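Local coordinates for protein phospholethanolamine N-methyltransferase 2 (PDB 4KRI) that probably transfers methyl groups from S-adenosylmethionine to phosphomonomethylethanolamine on the way to phosphocholine in the parasitic nematode Haemonchus contortus, at residues Gly27-Gln32 against Ser50-Val55; Ile68-Leu73 against Ile101-Leu106. One frame throughout, in Å; residues are numbered along the deposited sequence.

Contact 1 of 2, residues Gly27-Gln32 against Ser50-Val55; sequences GILCPQ and SFCKEV
L29 holds its CG anti to the backbone N (chi1 167°), which carries the isobutyl group across toward the neighbouring strand 48-52, while C52 (chi1 51°) turns its sulfur back to meet it. The two side chains touch through one branch: L29 CD1 lies 4.1 Å from C52 SG. The same methyl rests against the backbone where segment 50-55 turns after its strand, with L29 CD1 3.7 Å from E54 C, and the other branch, CD2, reaches V55. One leucine thus packs against both the end of strand 48-52 and the turn that follows it.

Under these side chains the backbones pair in parallel register. I28 uses both its backbone polar atoms on strand 48-52, bonding to the residues that flank its register partner F51: I28 N donates to S50 O at 2.8 Å, and I28 O accepts from C52 N at 2.8 Å. The pairing runs one step past the first strand, where C30 N donates to C52 O at 3.1 Å. The opposite face carries I28 and F51, which meet only near the backbone, CB to CB at 4.2 Å. The ring of F51 leads away and makes a cation-pi contact with R36 of helix 33-40, a helix that also packs on I28. Two parallel strands joined through a helix lying on one face form a beta-alpha-beta unit, the building block of Rossmann-like domains.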
loop_
_atom_site.group_PDB
_atom_site.type_symbol
_atom_site.label_atom_id
_atom_site.label_comp_id
_atom_site.label_asym_id
_atom_site.label_seq_id
_atom_site.Cartn_x
_atom_site.Cartn_y
_atom_site.Cartn_z
ATOM N N GLY A 27 23.078 -13.425 -6.439
ATOM C CA GLY A 27 24.161 -12.586 -5.959
ATOM C C GLY A 27 23.738 -12.003 -4.626
ATOM O O GLY A 27 22.552 -11.722 -4.425
ATOM N N ILE A 28 24.697 -11.853 -3.716
ATOM C CA ILE A 28 24.445 -11.273 -2.405
ATOM C C ILE A 28 25.456 -10.162 -2.144
ATOM O O ILE A 28 26.656 -10.378 -2.237
ATOM C CB ILE A 28 24.583 -12.341 -1.302
ATOM C CG1 ILE A 28 23.549 -13.455 -1.525
ATOM C CG2 ILE A 28 24.395 -11.713 0.079
ATOM C CD1 ILE A 28 23.712 -14.652 -0.611
ATOM N N LEU A 29 24.959 -8.966 -1.854
ATOM C CA LEU A 29 25.820 -7.860 -1.457
ATOM C C LEU A 29 25.480 -7.557 -0.008
ATOM O O LEU A 29 24.384 -7.074 0.286
ATOM C CB LEU A 29 25.565 -6.634 -2.339
ATOM C CG LEU A 29 26.149 -5.290 -1.886
ATOM C CD1 LEU A 29 27.651 -5.369 -1.692
ATOM C CD2 LEU A 29 25.800 -4.202 -2.906
ATOM N N CYS A 30 26.405 -7.869 0.895
ATOM C CA CYS A 30 26.138 -7.767 2.323
ATOM C C CYS A 30 27.468 -7.677 3.041
ATOM O O CYS A 30 28.239 -8.640 3.041
ATOM C CB CYS A 30 25.364 -9.001 2.798
ATOM S SG CYS A 30 24.832 -8.975 4.537
ATOM N N PRO A 31 27.747 -6.515 3.651
ATOM C CA PRO A 31 29.057 -6.316 4.284
ATOM C C PRO A 31 29.231 -7.109 5.582
ATOM O O PRO A 31 30.370 -7.324 6.005
ATOM C CB PRO A 31 29.083 -4.809 4.562
ATOM C CG PRO A 31 27.648 -4.428 4.695
ATOM C CD PRO A 31 26.903 -5.308 3.723
ATOM N N GLN A 32 28.134 -7.537 6.204
ATOM C CA GLN A 32 28.233 -8.298 7.455
ATOM C C GLN A 32 28.219 -9.810 7.200
ATOM O O GLN A 32 27.216 -10.367 6.753
ATOM C CB GLN A 32 27.122 -7.886 8.428
ATOM C CG GLN A 32 27.022 -8.744 9.689
ATOM C CD GLN A 32 28.300 -8.769 10.521
ATOM O OE1 GLN A 32 28.839 -9.840 10.814
ATOM N NE2 GLN A 32 28.776 -7.592 10.924
ATOM N N SER A 50 26.929 -16.054 -5.531
ATOM C CA SER A 50 28.136 -15.225 -5.509
ATOM C C SER A 50 27.939 -14.154 -4.453
ATOM O O SER A 50 26.859 -13.577 -4.367
ATOM C CB SER A 50 28.346 -14.536 -6.857
ATOM O OG SER A 50 28.288 -15.460 -7.929
ATOM N N PHE A 51 28.964 -13.855 -3.661
ATOM C CA PHE A 51 28.791 -12.772 -2.696
ATOM C C PHE A 51 29.870 -11.696 -2.766
ATOM O O PHE A 51 31.025 -11.960 -3.113
ATOM C CB PHE A 51 28.635 -13.304 -1.266
ATOM C CG PHE A 51 29.903 -13.839 -0.669
ATOM C CD1 PHE A 51 30.779 -12.997 0.004
ATOM C CD2 PHE A 51 30.205 -15.191 -0.749
ATOM C CE1 PHE A 51 31.944 -13.489 0.562
ATOM C CE2 PHE A 51 31.370 -15.693 -0.186
ATOM C CZ PHE A 51 32.241 -14.842 0.467
ATOM N N CYS A 52 29.489 -10.474 -2.419
ATOM C CA CYS A 52 30.469 -9.411 -2.292
ATOM C C CYS A 52 30.126 -8.472 -1.152
ATOM O O CYS A 52 29.011 -8.491 -0.632
ATOM C CB CYS A 52 30.636 -8.654 -3.603
ATOM S SG CYS A 52 29.120 -8.066 -4.370
ATOM N N LYS A 53 31.096 -7.654 -0.766
ATOM C CA LYS A 53 30.961 -6.839 0.434
ATOM C C LYS A 53 31.011 -5.340 0.147
ATOM O O LYS A 53 30.809 -4.522 1.045
ATOM C CB LYS A 53 32.040 -7.252 1.441
ATOM C CG LYS A 53 32.049 -8.759 1.698
ATOM C CD LYS A 53 33.324 -9.234 2.377
ATOM C CE LYS A 53 33.525 -8.558 3.722
ATOM N NZ LYS A 53 34.707 -9.096 4.457
ATOM N N GLU A 54 31.262 -4.984 -1.109
ATOM C CA GLU A 54 31.231 -3.583 -1.539
ATOM C C GLU A 54 30.565 -3.506 -2.899
ATOM O O GLU A 54 30.612 -4.469 -3.668
ATOM C CB GLU A 54 32.650 -3.006 -1.629
ATOM C CG GLU A 54 33.117 -2.252 -0.390
ATOM C CD GLU A 54 34.521 -1.668 -0.547
ATOM O OE1 GLU A 54 34.820 -1.094 -1.619
ATOM O OE2 GLU A 54 35.328 -1.791 0.402
ATOM N N VAL A 55 29.958 -2.367 -3.216
ATOM C CA VAL A 55 29.201 -2.288 -4.463
ATOM C C VAL A 55 30.085 -2.368 -5.708
ATOM O O VAL A 55 29.644 -2.840 -6.751
ATOM C CB VAL A 55 28.190 -1.092 -4.507
ATOM C CG1 VAL A 55 28.118 -0.384 -3.169
ATOM C CG2 VAL A 55 28.498 -0.130 -5.655
#

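Contact 2 of 2, residues Ile68-Leu73 against Ile101-Leu106; sequences IVNQAL and ILRQDL
Q71 and R103 meet with the glutamine amide laid over one face of the guanidinium, the two planes 16° apart and Q71 NE2 3.6 Å above its centre. The bend of Q71 at chi2 (-80°) folds the amide back over the arginine. From there Q71 OE1 takes the amide hydrogen of D105 N at 3.1 Å, the donor sitting above the carbonyl plane.

At its edge the guanidinium is held by N70: R103 NH1 gives a hydrogen bond of 2.8 Å to N70 OD1, on a lone pair, with the two flat groups nearly coplanar. R103 NE forms a salt bridge with D156, and NH2 bonds to S2, so the arginine is gripped on several sides and its rotation is fixed.

Q104 works on the outgoing turn. Its OE1 accepts from L73 N at 3.1 Å and from a water that also links A72 N with R103 O, while NE2 bonds to D74. Beside it, L73 CD1 packs on L102 CD1 at 3.5 Å, and V69 CG1 presses against L102 CD1 as well.

Backbone bonds from V69 N to I101 O and R103 N to V69 O join the strands in parallel; Q71 N to R103 O continues the pairing just past strand 64-70. Helix 5-18 packs on the face carrying I68, N70 and R103, helix 114-124 touches L102 on the other, and strand 156-166 runs antiparallel along the far edge of strand 98-105.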
loop_
_atom_site.group_PDB
_atom_site.type_symbol
_atom_site.label_atom_id
_atom_site.label_comp_id
_atom_site.label_asym_id
_atom_site.label_seq_id
_atom_site.Cartn_x
_atom_site.Cartn_y
_atom_site.Cartn_z
ATOM N N ILE A 68 20.340 -9.997 -3.837
ATOM C CA ILE A 68 19.881 -9.628 -2.504
ATOM C C ILE A 68 20.888 -8.664 -1.911
ATOM O O ILE A 68 22.063 -8.993 -1.795
ATOM C CB ILE A 68 19.781 -10.872 -1.607
ATOM C CG1 ILE A 68 18.857 -11.905 -2.269
ATOM C CG2 ILE A 68 19.256 -10.500 -0.233
ATOM C CD1 ILE A 68 18.903 -13.260 -1.617
ATOM N N VAL A 69 20.433 -7.466 -1.552
ATOM C CA VAL A 69 21.331 -6.436 -1.054
ATOM C C VAL A 69 20.895 -6.109 0.359
ATOM O O VAL A 69 19.786 -5.625 0.578
ATOM C CB VAL A 69 21.278 -5.170 -1.930
ATOM C CG1 VAL A 69 22.229 -4.092 -1.401
ATOM C CG2 VAL A 69 21.648 -5.515 -3.359
ATOM N N ASN A 70 21.768 -6.373 1.322
ATOM C CA ASN A 70 21.363 -6.318 2.717
ATOM C C ASN A 70 22.236 -5.375 3.552
ATOM O O ASN A 70 23.406 -5.659 3.798
ATOM C CB ASN A 70 21.404 -7.732 3.314
ATOM C CG ASN A 70 20.814 -7.791 4.705
ATOM O OD1 ASN A 70 19.900 -7.031 5.032
ATOM N ND2 ASN A 70 21.323 -8.692 5.528
ATOM N N GLN A 71 21.658 -4.240 3.950
ATOM C CA GLN A 71 22.348 -3.248 4.786
ATOM C C GLN A 71 23.666 -2.778 4.178
ATOM O O GLN A 71 24.670 -2.649 4.874
ATOM C CB GLN A 71 22.582 -3.791 6.197
ATOM C CG GLN A 71 21.291 -4.081 6.961
ATOM C CD GLN A 71 20.627 -2.834 7.580
ATOM O OE1 GLN A 71 20.403 -1.803 6.913
ATOM N NE2 GLN A 71 20.292 -2.942 8.870
ATOM N N ALA A 72 23.643 -2.500 2.880
ATOM C CA ALA A 72 24.869 -2.187 2.151
ATOM C C ALA A 72 24.904 -0.755 1.629
ATOM O O ALA A 72 25.910 -0.326 1.056
ATOM C CB ALA A 72 25.045 -3.172 0.996
ATOM N N LEU A 73 23.818 -0.015 1.829
ATOM C CA LEU A 73 23.655 1.269 1.152
ATOM C C LEU A 73 23.656 2.497 2.061
ATOM O O LEU A 73 23.066 3.512 1.701
ATOM C CB LEU A 73 22.367 1.274 0.325
ATOM C CG LEU A 73 22.251 0.209 -0.762
ATOM C CD1 LEU A 73 21.106 0.548 -1.705
ATOM C CD2 LEU A 73 23.557 0.078 -1.519
ATOM N N ILE A 101 16.063 -7.765 -4.244
ATOM C CA ILE A 101 15.526 -7.642 -2.896
ATOM C C ILE A 101 16.502 -6.758 -2.135
ATOM O O ILE A 101 17.658 -7.126 -1.939
ATOM C CB ILE A 101 15.435 -9.016 -2.199
ATOM C CG1 ILE A 101 14.543 -9.983 -2.997
ATOM C CG2 ILE A 101 14.914 -8.856 -0.772
ATOM C CD1 ILE A 101 13.086 -9.479 -3.217
ATOM N N LEU A 102 16.052 -5.575 -1.732
ATOM C CA LEU A 102 16.941 -4.609 -1.123
ATOM C C LEU A 102 16.450 -4.287 0.279
ATOM O O LEU A 102 15.339 -3.800 0.456
ATOM C CB LEU A 102 16.998 -3.328 -1.968
ATOM C CG LEU A 102 17.634 -2.108 -1.286
ATOM C CD1 LEU A 102 19.110 -2.293 -1.146
ATOM C CD2 LEU A 102 17.328 -0.835 -2.063
ATOM N N ARG A 103 17.277 -4.579 1.275
ATOM C CA ARG A 103 16.929 -4.297 2.658
ATOM C C ARG A 103 17.811 -3.161 3.152
ATOM O O ARG A 103 19.040 -3.249 3.118
ATOM C CB ARG A 103 17.156 -5.545 3.527
ATOM C CG ARG A 103 16.728 -5.432 5.011
ATOM C CD ARG A 103 17.742 -4.654 5.864
ATOM N NE ARG A 103 17.455 -4.766 7.290
ATOM C CZ ARG A 103 17.964 -5.700 8.086
ATOM N NH1 ARG A 103 18.807 -6.614 7.615
ATOM N NH2 ARG A 103 17.635 -5.716 9.366
ATOM N N GLN A 104 17.187 -2.094 3.623
ATOM C CA GLN A 104 17.927 -0.989 4.199
ATOM C C GLN A 104 17.131 -0.396 5.343
ATOM O O GLN A 104 15.956 -0.059 5.172
ATOM C CB GLN A 104 18.204 0.073 3.132
ATOM C CG GLN A 104 19.047 1.241 3.617
ATOM C CD GLN A 104 20.468 0.838 3.950
ATOM O OE1 GLN A 104 21.069 0.005 3.267
ATOM N NE2 GLN A 104 21.013 1.421 5.016
ATOM N N ASP A 105 17.776 -0.264 6.504
ATOM C CA ASP A 105 17.151 0.359 7.674
ATOM C C ASP A 105 17.171 1.878 7.528
ATOM O O ASP A 105 18.238 2.467 7.325
ATOM C CB ASP A 105 17.904 -0.062 8.932
ATOM C CG ASP A 105 17.294 0.492 10.201
ATOM O OD1 ASP A 105 16.115 0.920 10.189
ATOM O OD2 ASP A 105 18.005 0.488 11.223
ATOM N N LEU A 106 16.003 2.515 7.622
ATOM C CA LEU A 106 15.914 3.969 7.498
ATOM C C LEU A 106 15.591 4.652 8.838
ATOM O O LEU A 106 15.245 5.828 8.869
ATOM C CB LEU A 106 14.890 4.368 6.420
ATOM C CG LEU A 106 15.180 3.920 4.980
ATOM C CD1 LEU A 106 14.109 4.446 4.047
ATOM C CD2 LEU A 106 16.537 4.402 4.528
HETATM O O HOH W 1 21.121 -2.150 1.469
#

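In the fold
The contacts come in series along the chain, contact 1 closing before contact 2 opens, and their centres lie 11 Å apart. They meet through neighbouring strands, 25-29 of contact 1 and 64-70 of contact 2, which pair in parallel; L29 N lies 2.9 Å from I68 O, a probable hydrogen bond. Across the sheet the order is 48-52, 25-29, 64-70, 98-105, all parallel, a Rossmann-like sheet consistent with an N-terminal domain of methyltransferase type, separate from the one holding the ligands. At the strand ends, the ring of P31 packs against the backbone oxygens of N70 and Q71. The bound S-adenosylhomocysteine and phosphomonomethylethanolamine are held by residues from 176 onward, so both contacts build the N-terminal part and not the occupied active site.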